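Local coordinates for protein molinate hydrolase (Gulosibacter molinativorax, PDB 4UB9) that hydrolyses the thiocarbamate herbicide molinate and is a zinc-binding member of the amidohydrolase family with a TIM-barrel fold, at residues F169-I175 with V236-A242; I241-D245 with Y257-S261; P278-T284 with A297-H302. One frame throughout, in Å; residues are numbered along the deposited sequence.

Contact 1: residues F169-I175 with V236-A242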
ATOM      1  N   PHE A 169     -15.117 -18.528 -30.528  1.00 36.42           N
ATOM      2  CA  PHE A 169     -15.751 -17.266 -30.901  1.00 35.37           C
ATOM      3  C   PHE A 169     -15.495 -16.245 -29.805  1.00 33.69           C
ATOM      4  O   PHE A 169     -15.540 -16.573 -28.634  1.00 30.07           O
ATOM      5  CB  PHE A 169     -17.246 -17.454 -31.118  1.00 34.93           C
ATOM      6  CG  PHE A 169     -17.548 -18.439 -32.183  1.00 32.48           C
ATOM      7  CD1 PHE A 169     -17.290 -18.152 -33.519  1.00 32.51           C
ATOM      8  CD2 PHE A 169     -18.074 -19.701 -31.841  1.00 34.79           C
ATOM      9  CE1 PHE A 169     -17.543 -19.092 -34.533  1.00 29.69           C
ATOM     10  CE2 PHE A 169     -18.313 -20.639 -32.833  1.00 33.16           C
ATOM     11  CZ  PHE A 169     -18.060 -20.336 -34.183  1.00 31.20           C
ATOM     12  N   PHE A 170     -15.258 -14.994 -30.201  1.00 35.26           N
ATOM     13  CA  PHE A 170     -14.852 -13.997 -29.228  1.00 31.91           C
ATOM     14  C   PHE A 170     -15.509 -12.613 -29.323  1.00 34.12           C
ATOM     15  O   PHE A 170     -16.005 -12.210 -30.358  1.00 28.92           O
ATOM     16  CB  PHE A 170     -13.349 -13.888 -29.239  1.00 34.10           C
ATOM     17  CG  PHE A 170     -12.796 -13.410 -30.522  1.00 30.73           C
ATOM     18  CD1 PHE A 170     -12.900 -12.076 -30.875  1.00 29.79           C
ATOM     19  CD2 PHE A 170     -12.123 -14.264 -31.354  1.00 27.71           C
ATOM     20  CE1 PHE A 170     -12.356 -11.628 -32.074  1.00 30.96           C
ATOM     21  CE2 PHE A 170     -11.574 -13.829 -32.546  1.00 28.32           C
ATOM     22  CZ  PHE A 170     -11.678 -12.512 -32.914  1.00 28.80           C
ATOM     23  N   ALA A 171     -15.507 -11.924 -28.192  1.00 32.32           N
ATOM     24  CA  ALA A 171     -15.909 -10.514 -28.093  1.00 33.75           C
ATOM     25  C   ALA A 171     -14.779  -9.554 -28.321  1.00 33.05           C
ATOM     26  O   ALA A 171     -15.001  -8.382 -28.613  1.00 37.71           O
ATOM     27  CB  ALA A 171     -16.464 -10.217 -26.710  1.00 33.63           C
ATOM     28  N   GLY A 172     -13.574 -10.020 -28.062  1.00 33.16           N
ATOM     29  CA  GLY A 172     -12.398  -9.144 -27.901  1.00 34.09           C
ATOM     30  C   GLY A 172     -12.422  -8.574 -26.496  1.00 35.64           C
ATOM     31  O   GLY A 172     -12.462  -9.307 -25.504  1.00 35.53           O
ATOM     32  N   THR A 173     -12.500  -7.259 -26.400  1.00 36.43           N
ATOM     33  CA  THR A 173     -12.533  -6.614 -25.070  1.00 33.86           C
ATOM     34  C   THR A 173     -13.953  -6.344 -24.592  1.00 31.19           C
ATOM     35  O   THR A 173     -14.926  -6.607 -25.267  1.00 32.12           O
ATOM     36  CB  THR A 173     -11.729  -5.320 -25.042  1.00 34.72           C
ATOM     37  OG1 THR A 173     -11.548  -4.895 -23.691  1.00 36.73           O
ATOM     38  CG2 THR A 173     -12.419  -4.220 -25.833  1.00 33.88           C
ATOM     39  N   LEU A 174     -14.035  -5.884 -23.374  1.00 32.56           N
ATOM     40  CA  LEU A 174     -15.272  -5.438 -22.767  1.00 35.82           C
ATOM     41  C   LEU A 174     -15.333  -3.931 -22.962  1.00 33.68           C
ATOM     42  O   LEU A 174     -14.472  -3.178 -22.458  1.00 27.01           O
ATOM     43  CB  LEU A 174     -15.236  -5.634 -21.272  1.00 45.51           C
ATOM     44  CG  LEU A 174     -16.368  -6.323 -20.573  1.00 55.10           C
ATOM     45  CD1 LEU A 174     -15.767  -7.603 -19.999  1.00 61.35           C
ATOM     46  CD2 LEU A 174     -16.855  -5.486 -19.435  1.00 57.96           C
ATOM     47  N   ILE A 175     -16.342  -3.500 -23.681  1.00 30.70           N
ATOM     48  CA  ILE A 175     -16.406  -2.123 -24.057  1.00 30.55           C
ATOM     49  C   ILE A 175     -16.591  -1.293 -22.792  1.00 29.02           C
ATOM     50  O   ILE A 175     -17.599  -1.412 -22.102  1.00 28.70           O
ATOM     51  CB  ILE A 175     -17.556  -1.844 -25.028  1.00 30.64           C
ATOM     52  CG1 ILE A 175     -17.474  -2.726 -26.277  1.00 31.60           C
ATOM     53  CG2 ILE A 175     -17.579  -0.372 -25.404  1.00 29.74           C
ATOM     54  CD1 ILE A 175     -16.184  -2.629 -27.035  1.00 34.35           C
ATOM     55  N   VAL A 236     -15.058  -9.065 -34.603  1.00 39.00           N
ATOM     56  CA  VAL A 236     -15.529  -9.834 -33.467  1.00 35.37           C
ATOM     57  C   VAL A 236     -16.744 -10.673 -33.813  1.00 37.60           C
ATOM     58  O   VAL A 236     -17.513 -10.325 -34.712  1.00 40.93           O
ATOM     59  CB  VAL A 236     -15.844  -8.928 -32.287  1.00 35.88           C
ATOM     60  CG1 VAL A 236     -14.607  -8.101 -31.939  1.00 41.84           C
ATOM     61  CG2 VAL A 236     -17.020  -8.026 -32.578  1.00 35.41           C
ATOM     62  N   ASP A 237     -16.947 -11.751 -33.064  1.00 32.44           N
ATOM     63  CA  ASP A 237     -18.127 -12.588 -33.235  1.00 31.18           C
ATOM     64  C   ASP A 237     -19.343 -12.110 -32.422  1.00 29.99           C
ATOM     65  O   ASP A 237     -20.484 -12.430 -32.714  1.00 29.50           O
ATOM     66  CB  ASP A 237     -17.799 -14.003 -32.850  1.00 32.24           C
ATOM     67  CG  ASP A 237     -16.686 -14.570 -33.678  1.00 35.66           C
ATOM     68  OD1 ASP A 237     -16.924 -14.827 -34.887  1.00 37.31           O
ATOM     69  OD2 ASP A 237     -15.568 -14.766 -33.135  1.00 36.61           O
ATOM     70  N   PHE A 238     -19.085 -11.327 -31.410  1.00 31.11           N
ATOM     71  CA  PHE A 238     -20.145 -10.719 -30.604  1.00 31.06           C
ATOM     72  C   PHE A 238     -19.538  -9.568 -29.836  1.00 31.27           C
ATOM     73  O   PHE A 238     -18.334  -9.318 -29.954  1.00 28.39           O
ATOM     74  CB  PHE A 238     -20.815 -11.723 -29.681  1.00 32.65           C
ATOM     75  CG  PHE A 238     -19.862 -12.555 -28.898  1.00 32.05           C
ATOM     76  CD1 PHE A 238     -19.355 -12.081 -27.731  1.00 36.21           C
ATOM     77  CD2 PHE A 238     -19.495 -13.834 -29.311  1.00 34.60           C
ATOM     78  CE1 PHE A 238     -18.509 -12.852 -26.946  1.00 34.57           C
ATOM     79  CE2 PHE A 238     -18.636 -14.602 -28.551  1.00 32.45           C
ATOM     80  CZ  PHE A 238     -18.141 -14.111 -27.367  1.00 34.39           C
ATOM     81  N   CYS A 239     -20.367  -8.816 -29.099  1.00 30.34           N
ATOM     82  CA  CYS A 239     -19.854  -7.629 -28.416  1.00 27.61           C
ATOM     83  C   CYS A 239     -20.371  -7.573 -27.035  1.00 26.73           C
ATOM     84  O   CYS A 239     -21.587  -7.692 -26.809  1.00 22.98           O
ATOM     85  CB  CYS A 239     -20.273  -6.369 -29.166  1.00 29.31           C
ATOM     86  SG  CYS A 239     -19.664  -4.862 -28.401  1.00 34.76           S
ATOM     87  N   LYS A 240     -19.473  -7.331 -26.095  1.00 28.16           N
ATOM     88  CA  LYS A 240     -19.878  -7.319 -24.679  1.00 31.32           C
ATOM     89  C   LYS A 240     -19.645  -5.924 -24.131  1.00 30.67           C
ATOM     90  O   LYS A 240     -18.553  -5.374 -24.269  1.00 29.45           O
ATOM     91  CB  LYS A 240     -19.108  -8.349 -23.839  1.00 31.27           C
ATOM     92  CG  LYS A 240     -19.562  -8.382 -22.386  1.00 33.38           C
ATOM     93  CD  LYS A 240     -19.207  -9.657 -21.640  1.00 35.30           C
ATOM     94  CE  LYS A 240     -17.991  -9.556 -20.754  1.00 37.41           C
ATOM     95  NZ  LYS A 240     -18.089 -10.382 -19.507  1.00 39.23           N
ATOM     96  N   ILE A 241     -20.674  -5.380 -23.507  1.00 30.51           N
ATOM     97  CA  ILE A 241     -20.641  -4.018 -23.046  1.00 33.14           C
ATOM     98  C   ILE A 241     -20.590  -4.019 -21.527  1.00 32.65           C
ATOM     99  O   ILE A 241     -21.401  -4.645 -20.876  1.00 29.80           O
ATOM    100  CB  ILE A 241     -21.928  -3.218 -23.390  1.00 37.77           C
ATOM    101  CG1 ILE A 241     -22.292  -3.222 -24.863  1.00 37.03           C
ATOM    102  CG2 ILE A 241     -21.802  -1.772 -22.901  1.00 36.17           C
ATOM    103  CD1 ILE A 241     -21.178  -2.772 -25.732  1.00 43.07           C
ATOM    104  N   ALA A 242     -19.712  -3.201 -20.982  1.00 34.05           N
ATOM    105  CA  ALA A 242     -19.689  -2.961 -19.537  1.00 36.33           C
ATOM    106  C   ALA A 242     -20.787  -2.017 -19.112  1.00 31.84           C
ATOM    107  O   ALA A 242     -20.558  -0.835 -19.006  1.00 32.40           O
ATOM    108  CB  ALA A 242     -18.361  -2.375 -19.107  1.00 36.25           C
TER
HETATM  109  O   HOH W   1     -16.966  -6.733 -27.188  1.00 30.50           O

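Contact 2: residues I241-D245 with Y257-S261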
ATOM      1  N   ILE A 241     -20.674  -5.380 -23.507  1.00 30.51           N
ATOM      2  CA  ILE A 241     -20.641  -4.018 -23.046  1.00 33.14           C
ATOM      3  C   ILE A 241     -20.590  -4.019 -21.527  1.00 32.65           C
ATOM      4  O   ILE A 241     -21.401  -4.645 -20.876  1.00 29.80           O
ATOM      5  CB  ILE A 241     -21.928  -3.218 -23.390  1.00 37.77           C
ATOM      6  CG1 ILE A 241     -22.292  -3.222 -24.863  1.00 37.03           C
ATOM      7  CG2 ILE A 241     -21.802  -1.772 -22.901  1.00 36.17           C
ATOM      8  CD1 ILE A 241     -21.178  -2.772 -25.732  1.00 43.07           C
ATOM      9  N   ALA A 242     -19.712  -3.201 -20.982  1.00 34.05           N
ATOM     10  CA  ALA A 242     -19.689  -2.961 -19.537  1.00 36.33           C
ATOM     11  C   ALA A 242     -20.787  -2.017 -19.112  1.00 31.84           C
ATOM     12  O   ALA A 242     -20.558  -0.835 -19.006  1.00 32.40           O
ATOM     13  CB  ALA A 242     -18.361  -2.375 -19.107  1.00 36.25           C
ATOM     14  N   VAL A 243     -21.974  -2.551 -18.897  1.00 29.80           N
ATOM     15  CA  VAL A 243     -23.109  -1.734 -18.521  1.00 30.22           C
ATOM     16  C   VAL A 243     -22.844  -1.126 -17.151  1.00 31.81           C
ATOM     17  O   VAL A 243     -23.045   0.072 -16.940  1.00 30.42           O
ATOM     18  CB  VAL A 243     -24.378  -2.572 -18.438  1.00 32.37           C
ATOM     19  CG1 VAL A 243     -25.513  -1.773 -17.802  1.00 36.85           C
ATOM     20  CG2 VAL A 243     -24.745  -3.057 -19.804  1.00 32.17           C
ATOM     21  N   THR A 244     -22.375  -1.974 -16.228  1.00 29.84           N
ATOM     22  CA  THR A 244     -21.873  -1.496 -14.942  1.00 32.30           C
ATOM     23  C   THR A 244     -20.364  -1.589 -14.885  1.00 29.33           C
ATOM     24  O   THR A 244     -19.711  -2.049 -15.810  1.00 33.43           O
ATOM     25  CB  THR A 244     -22.461  -2.260 -13.744  1.00 34.85           C
ATOM     26  OG1 THR A 244     -22.074  -3.613 -13.823  1.00 36.51           O
ATOM     27  CG2 THR A 244     -23.970  -2.148 -13.724  1.00 36.23           C
ATOM     28  N   ASP A 245     -19.833  -1.159 -13.766  1.00 30.14           N
ATOM     29  CA  ASP A 245     -18.396  -1.088 -13.535  1.00 32.93           C
ATOM     30  C   ASP A 245     -17.790  -2.456 -13.230  1.00 35.25           C
ATOM     31  O   ASP A 245     -18.507  -3.426 -13.021  1.00 32.95           O
ATOM     32  CB  ASP A 245     -18.106  -0.201 -12.328  1.00 32.74           C
ATOM     33  CG  ASP A 245     -18.560  -0.861 -11.023  1.00 36.20           C
ATOM     34  OD1 ASP A 245     -19.797  -0.932 -10.775  1.00 34.30           O
ATOM     35  OD2 ASP A 245     -17.694  -1.378 -10.289  1.00 38.55           O
ATOM     36  N   TYR A 257     -21.700   1.005 -10.078  1.00 30.42           N
ATOM     37  CA  TYR A 257     -21.895   2.210 -10.901  1.00 31.15           C
ATOM     38  C   TYR A 257     -22.316   1.804 -12.296  1.00 32.99           C
ATOM     39  O   TYR A 257     -22.183   0.636 -12.706  1.00 40.16           O
ATOM     40  CB  TYR A 257     -20.585   2.945 -11.065  1.00 31.96           C
ATOM     41  CG  TYR A 257     -19.983   3.478  -9.809  1.00 32.73           C
ATOM     42  CD1 TYR A 257     -20.303   4.738  -9.336  1.00 31.61           C
ATOM     43  CD2 TYR A 257     -19.044   2.740  -9.103  1.00 34.50           C
ATOM     44  CE1 TYR A 257     -19.724   5.230  -8.169  1.00 33.66           C
ATOM     45  CE2 TYR A 257     -18.450   3.239  -7.935  1.00 32.51           C
ATOM     46  CZ  TYR A 257     -18.812   4.472  -7.468  1.00 32.33           C
ATOM     47  OH  TYR A 257     -18.214   4.961  -6.349  1.00 30.83           O
ATOM     48  N   PHE A 258     -22.832   2.766 -13.037  1.00 31.19           N
ATOM     49  CA  PHE A 258     -23.013   2.617 -14.484  1.00 29.61           C
ATOM     50  C   PHE A 258     -21.836   3.203 -15.210  1.00 26.69           C
ATOM     51  O   PHE A 258     -21.332   4.262 -14.881  1.00 28.17           O
ATOM     52  CB  PHE A 258     -24.311   3.283 -14.940  1.00 30.43           C
ATOM     53  CG  PHE A 258     -25.507   2.434 -14.716  1.00 31.36           C
ATOM     54  CD1 PHE A 258     -26.018   2.265 -13.453  1.00 31.53           C
ATOM     55  CD2 PHE A 258     -26.153   1.831 -15.790  1.00 35.86           C
ATOM     56  CE1 PHE A 258     -27.128   1.485 -13.240  1.00 32.58           C
ATOM     57  CE2 PHE A 258     -27.253   1.034 -15.593  1.00 34.69           C
ATOM     58  CZ  PHE A 258     -27.738   0.851 -14.313  1.00 35.31           C
ATOM     59  N   THR A 259     -21.368   2.497 -16.208  1.00 26.74           N
ATOM     60  CA  THR A 259     -20.217   2.975 -17.007  1.00 28.29           C
ATOM     61  C   THR A 259     -20.540   4.143 -17.922  1.00 27.93           C
ATOM     62  O   THR A 259     -19.702   5.029 -18.177  1.00 29.98           O
ATOM     63  CB  THR A 259     -19.690   1.806 -17.883  1.00 29.36           C
ATOM     64  OG1 THR A 259     -19.289   0.755 -17.024  1.00 33.13           O
ATOM     65  CG2 THR A 259     -18.515   2.215 -18.736  1.00 30.25           C
ATOM     66  N   PHE A 260     -21.751   4.104 -18.455  1.00 29.37           N
ATOM     67  CA  PHE A 260     -22.210   5.004 -19.531  1.00 28.68           C
ATOM     68  C   PHE A 260     -23.545   5.644 -19.195  1.00 31.22           C
ATOM     69  O   PHE A 260     -24.347   5.062 -18.465  1.00 30.54           O
ATOM     70  CB  PHE A 260     -22.412   4.225 -20.833  1.00 29.98           C
ATOM     71  CG  PHE A 260     -21.131   3.665 -21.427  1.00 29.72           C
ATOM     72  CD1 PHE A 260     -20.122   4.495 -21.846  1.00 28.62           C
ATOM     73  CD2 PHE A 260     -20.951   2.301 -21.535  1.00 28.59           C
ATOM     74  CE1 PHE A 260     -18.966   3.979 -22.381  1.00 27.39           C
ATOM     75  CE2 PHE A 260     -19.789   1.790 -22.050  1.00 26.25           C
ATOM     76  CZ  PHE A 260     -18.792   2.630 -22.463  1.00 25.56           C
ATOM     77  N   SER A 261     -23.800   6.822 -19.776  1.00 30.52           N
ATOM     78  CA  SER A 261     -25.166   7.372 -19.807  1.00 33.53           C
ATOM     79  C   SER A 261     -26.048   6.517 -20.676  1.00 34.02           C
ATOM     80  O   SER A 261     -25.571   5.799 -21.564  1.00 33.30           O
ATOM     81  CB  SER A 261     -25.198   8.797 -20.371  1.00 35.54           C
ATOM     82  OG  SER A 261     -24.866   8.803 -21.741  1.00 32.03           O
TER
HETATM   83  O   HOH W   2     -23.668   1.915 -18.717  1.00 27.62           O

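Contact 3: residues P278-T284 with A297-H302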
ATOM      1  N   PRO A 278     -24.278 -10.733 -31.891  1.00 33.46           N
ATOM      2  CA  PRO A 278     -25.018 -10.744 -30.635  1.00 30.59           C
ATOM      3  C   PRO A 278     -24.451  -9.765 -29.633  1.00 33.17           C
ATOM      4  O   PRO A 278     -23.260  -9.421 -29.663  1.00 32.57           O
ATOM      5  CB  PRO A 278     -24.796 -12.146 -30.111  1.00 29.86           C
ATOM      6  CG  PRO A 278     -24.553 -12.945 -31.322  1.00 31.24           C
ATOM      7  CD  PRO A 278     -23.764 -12.065 -32.235  1.00 30.91           C
ATOM      8  N   LEU A 279     -25.339  -9.321 -28.779  1.00 32.24           N
ATOM      9  CA  LEU A 279     -25.037  -8.314 -27.775  1.00 34.98           C
ATOM     10  C   LEU A 279     -25.002  -8.945 -26.401  1.00 34.28           C
ATOM     11  O   LEU A 279     -26.009  -9.536 -25.961  1.00 30.39           O
ATOM     12  CB  LEU A 279     -26.121  -7.239 -27.757  1.00 32.89           C
ATOM     13  CG  LEU A 279     -26.099  -6.310 -26.541  1.00 35.34           C
ATOM     14  CD1 LEU A 279     -24.905  -5.369 -26.626  1.00 35.49           C
ATOM     15  CD2 LEU A 279     -27.388  -5.510 -26.459  1.00 33.58           C
ATOM     16  N   LEU A 280     -23.858  -8.791 -25.731  1.00 30.43           N
ATOM     17  CA  LEU A 280     -23.673  -9.255 -24.360  1.00 27.33           C
ATOM     18  C   LEU A 280     -23.530  -8.111 -23.409  1.00 28.02           C
ATOM     19  O   LEU A 280     -23.074  -7.055 -23.780  1.00 29.09           O
ATOM     20  CB  LEU A 280     -22.426 -10.125 -24.221  1.00 28.13           C
ATOM     21  CG  LEU A 280     -22.587 -11.635 -24.480  1.00 27.29           C
ATOM     22  CD1 LEU A 280     -23.058 -11.892 -25.898  1.00 27.02           C
ATOM     23  CD2 LEU A 280     -21.252 -12.282 -24.309  1.00 28.63           C
ATOM     24  N   THR A 281     -23.899  -8.335 -22.163  1.00 28.83           N
ATOM     25  CA  THR A 281     -23.784  -7.341 -21.123  1.00 28.71           C
ATOM     26  C   THR A 281     -23.028  -7.860 -19.916  1.00 31.06           C
ATOM     27  O   THR A 281     -23.057  -9.017 -19.610  1.00 30.60           O
ATOM     28  CB  THR A 281     -25.158  -6.843 -20.654  1.00 34.39           C
ATOM     29  OG1 THR A 281     -25.940  -7.942 -20.222  1.00 29.85           O
ATOM     30  CG2 THR A 281     -25.885  -6.147 -21.762  1.00 36.65           C
ATOM     31  N   HIS A 282     -22.329  -6.967 -19.250  1.00 28.52           N
ATOM     32  CA  HIS A 282     -21.741  -7.238 -17.973  1.00 28.93           C
ATOM     33  C   HIS A 282     -22.497  -6.369 -16.986  1.00 32.54           C
ATOM     34  O   HIS A 282     -22.555  -5.177 -17.148  1.00 29.44           O
ATOM     35  CB  HIS A 282     -20.259  -6.906 -18.036  1.00 30.98           C
ATOM     36  CG  HIS A 282     -19.636  -6.599 -16.716  1.00 30.00           C
ATOM     37  ND1 HIS A 282     -18.944  -7.530 -15.988  1.00 36.89           N
ATOM     38  CD2 HIS A 282     -19.569  -5.452 -16.010  1.00 30.47           C
ATOM     39  CE1 HIS A 282     -18.497  -6.978 -14.881  1.00 33.08           C
ATOM     40  NE2 HIS A 282     -18.861  -5.716 -14.871  1.00 33.94           N
ATOM     41  N   THR A 283     -23.115  -6.978 -15.988  1.00 34.65           N
ATOM     42  CA  THR A 283     -23.918  -6.234 -15.014  1.00 35.76           C
ATOM     43  C   THR A 283     -23.646  -6.664 -13.599  1.00 33.00           C
ATOM     44  O   THR A 283     -23.403  -7.802 -13.339  1.00 37.78           O
ATOM     45  CB  THR A 283     -25.444  -6.266 -15.290  1.00 35.61           C
ATOM     46  OG1 THR A 283     -25.944  -7.600 -15.186  1.00 35.07           O
ATOM     47  CG2 THR A 283     -25.754  -5.721 -16.644  1.00 35.93           C
ATOM     48  N   THR A 284     -23.670  -5.708 -12.702  1.00 31.42           N
ATOM     49  CA  THR A 284     -23.166  -5.887 -11.376  1.00 33.06           C
ATOM     50  C   THR A 284     -24.175  -5.451 -10.318  1.00 28.52           C
ATOM     51  O   THR A 284     -23.875  -5.395  -9.156  1.00 27.75           O
ATOM     52  CB  THR A 284     -21.775  -5.213 -11.333  1.00 35.85           C
ATOM     53  OG1 THR A 284     -20.782  -6.219 -11.461  1.00 41.25           O
ATOM     54  CG2 THR A 284     -21.520  -4.427 -10.131  1.00 34.91           C
ATOM     55  N   ALA A 297     -30.856  -7.808 -24.424  1.00 35.25           N
ATOM     56  CA  ALA A 297     -29.533  -8.427 -24.559  1.00 32.92           C
ATOM     57  C   ALA A 297     -29.668  -9.883 -24.965  1.00 31.89           C
ATOM     58  O   ALA A 297     -30.526 -10.595 -24.473  1.00 32.93           O
ATOM     59  CB  ALA A 297     -28.790  -8.340 -23.260  1.00 32.74           C
ATOM     60  N   ASP A 298     -28.826 -10.304 -25.876  1.00 33.04           N
ATOM     61  CA  ASP A 298     -28.788 -11.709 -26.308  1.00 35.75           C
ATOM     62  C   ASP A 298     -28.292 -12.625 -25.195  1.00 36.92           C
ATOM     63  O   ASP A 298     -28.712 -13.760 -25.081  1.00 37.23           O
ATOM     64  CB  ASP A 298     -27.884 -11.863 -27.534  1.00 35.40           C
ATOM     65  CG  ASP A 298     -28.469 -11.178 -28.759  1.00 39.86           C
ATOM     66  OD1 ASP A 298     -29.323 -11.800 -29.383  1.00 45.09           O
ATOM     67  OD2 ASP A 298     -28.138 -10.014 -29.048  1.00 40.81           O
ATOM     68  N   LEU A 299     -27.344 -12.132 -24.418  1.00 37.24           N
ATOM     69  CA  LEU A 299     -26.853 -12.883 -23.295  1.00 34.54           C
ATOM     70  C   LEU A 299     -26.353 -11.944 -22.216  1.00 33.96           C
ATOM     71  O   LEU A 299     -25.514 -11.093 -22.452  1.00 41.06           O
ATOM     72  CB  LEU A 299     -25.761 -13.867 -23.726  1.00 30.65           C
ATOM     73  CG  LEU A 299     -25.229 -14.749 -22.583  1.00 31.25           C
ATOM     74  CD1 LEU A 299     -26.315 -15.651 -22.024  1.00 35.16           C
ATOM     75  CD2 LEU A 299     -24.068 -15.582 -23.081  1.00 30.12           C
ATOM     76  N   MET A 300     -26.830 -12.180 -21.009  1.00 35.92           N
ATOM     77  CA  MET A 300     -26.457 -11.394 -19.851  1.00 34.42           C
ATOM     78  C   MET A 300     -25.487 -12.163 -18.930  1.00 34.72           C
ATOM     79  O   MET A 300     -25.865 -13.103 -18.227  1.00 32.96           O
ATOM     80  CB  MET A 300     -27.729 -10.981 -19.116  1.00 35.66           C
ATOM     81  CG  MET A 300     -28.543 -10.032 -19.982  1.00 37.59           C
ATOM     82  SD  MET A 300     -30.127  -9.589 -19.285  1.00 38.54           S
ATOM     83  CE  MET A 300     -30.941 -11.178 -19.427  1.00 38.25           C
ATOM     84  N   ILE A 301     -24.239 -11.720 -18.916  1.00 33.55           N
ATOM     85  CA  ILE A 301     -23.189 -12.373 -18.142  1.00 30.99           C
ATOM     86  C   ILE A 301     -23.331 -12.078 -16.643  1.00 32.34           C
ATOM     87  O   ILE A 301     -23.621 -10.954 -16.226  1.00 30.70           O
ATOM     88  CB  ILE A 301     -21.808 -11.992 -18.632  1.00 30.33           C
ATOM     89  CG1 ILE A 301     -21.684 -12.236 -20.130  1.00 33.06           C
ATOM     90  CG2 ILE A 301     -20.725 -12.765 -17.906  1.00 31.00           C
ATOM     91  CD1 ILE A 301     -21.819 -13.679 -20.568  1.00 34.24           C
ATOM     92  N   HIS A 302     -23.167 -13.128 -15.864  1.00 29.69           N
ATOM     93  CA  HIS A 302     -23.351 -13.141 -14.385  1.00 32.53           C
ATOM     94  C   HIS A 302     -24.528 -12.310 -13.928  1.00 34.23           C
ATOM     95  O   HIS A 302     -24.419 -11.393 -13.139  1.00 32.89           O
ATOM     96  CB  HIS A 302     -22.071 -12.930 -13.563  1.00 33.97           C
ATOM     97  CG  HIS A 302     -21.247 -11.764 -13.970  1.00 40.15           C
ATOM     98  ND1 HIS A 302     -21.674 -10.460 -13.838  1.00 38.80           N
ATOM     99  CD2 HIS A 302     -19.968 -11.697 -14.412  1.00 45.95           C
ATOM    100  CE1 HIS A 302     -20.719  -9.644 -14.249  1.00 39.86           C
ATOM    101  NE2 HIS A 302     -19.672 -10.365 -14.600  1.00 45.01           N
TER
HETATM  102  O   HOH W   3     -25.445  -8.940 -17.598  1.00 27.41           O

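Contact 1: residues F169-I175 with V236-A242
F238, which leads into strand 239-242 of the amidohydrolase TIM barrel, lays one face of its ring against the backbone of F170 and A171 at the end of strand 167-170. The F170 carbonyl carbon sits 3.6 Å above the ring plane, offset toward the rim, and A171 CB touches F238 CE1 at 3.3 Å; the small methyl lets the ring come this close. A chi1 of 48° turns the F238 ring back across toward the chain of F170. Were F238 cut back to an alanine, the A171 methyl and the F170 peptide would probably lose their aromatic cover, with a gap opened beside them.

D237 works from the same end of the contact. Its OD2 accepts the F170 N-H at 3.0 Å on the anti side, nearly straight at 165°, and also makes a salt bridge to R155. The carboxylate meets the F169 ring at its edge, the planes 85° apart, while OD2 lies over one face of the F170 ring, offset toward its rim. Farther along, the strands pair in parallel at I175 and I241: I175 N donates to K240 O at 3.0 Å, and A242 N to I175 O at 3.0 Å. I175 puts CG1 against I241 CD1 and C239 SG, branched and sulfur-bearing side chains suited to a buried layer. Between these ends a water donates to A171 O and T173 O and accepts from K240 N at 2.8 Å.

Contact 2: residues I241-D245 with Y257-S261
The chain leaving strand 239-242 runs beside the loop 257-261, and their backbones come closest at T244 and F258, with CA atoms 4.3 Å apart in a single bridge. T259 N donates to V243 O at 3.0 Å and D245 N to Y257 O at 3.1 Å, each donor standing above the plane of the carbonyl it meets. A242 centres an inverse gamma turn that bends the chain as the strand gives way to loop. In a TIM barrel such loops at the C-terminal ends of the strands surround the active site, and this one brings D245 O to the zinc ligand H282.

With chi1 at 70°, the D245 carboxylate swings round so that OD1 takes the Y257 N-H at 2.8 Å, which approaches from above the carboxylate plane; OD2 is taken by L247 N, leaving a carboxylate gripped at both oxygens. T259 suits its place by having both a hydroxyl and a methyl: OG1 donates to A242 O at 2.8 Å, while CG2 lies over the centre of the F260 ring. V243 CG1 runs alongside the F258 side chain, 4.0 Å from F258 CE2. The Y257 ring meets Y257 of the second subunit, and a water donates to V243 O and accepts from F260 N at 2.9 Å.

Contact 3: residues P278-T284 with A297-H302
Strands 279-282 and 299-301 are the two parallel strands of a beta-alpha-beta unit joined through helix 286-294, and zinc ligands stand at their C-terminal ends. T281 N donates to L299 O at 3.2 Å, and T281 O accepts from I301 N at 3.0 Å. At the start of the pair, D298 OD2 takes the L279 N-H at 2.9 Å on the anti side, 33° out of the carboxylate plane, and the carboxylate is further held by R273 and R431. L280 and L299 project together from the sheet, L280 CG 4.0 Å from L299 CB; L280 CD2 also meets I301 CD1, aliphatic packing that suits the barrel interior.

T281 and T283 each use a hydroxyl to hold one water, which donates to I301 O. At the C-terminal ends of the strands, H282 ND1 and H302 NE2 bind zinc, 3.2 Å apart, with ring planes at 82°. A chi1 of 50° turns the H302 ring toward H282. H282 NE2 donates to D245 O, and that carbonyl helps fix the H282 ring, while a weak bond from H302 ND1 to T283 O, 3.2 Å, can only assist with that of H302. Histidines at successive strand ends are typical of the amidohydrolase metal centre.

How the contacts relate
Contacts 1 and 3 lie along one parallel sheet, in the order 174-175, 239-242, 279-282, 299-301. Contact 1 covers the first pair and contact 3 the last; their centres lie about 10 Å apart, and C239 O to L280 N (2.7 Å) and I241 N to L280 O (2.9 Å), both probable hydrogen bonds, join them. Contact 2 continues strand 239-242 from contact 1, sharing I241 and A242, and pairs it with a loop outside the sheet. Zinc lies at contact 3, whose H282 and H302 both bind it; the K240 side chain of contact 1 comes within about 4 Å of the metal. Through D245 O to H282 NE2 (3.0 Å, a probable hydrogen bond), contact 2 helps position a zinc ligand.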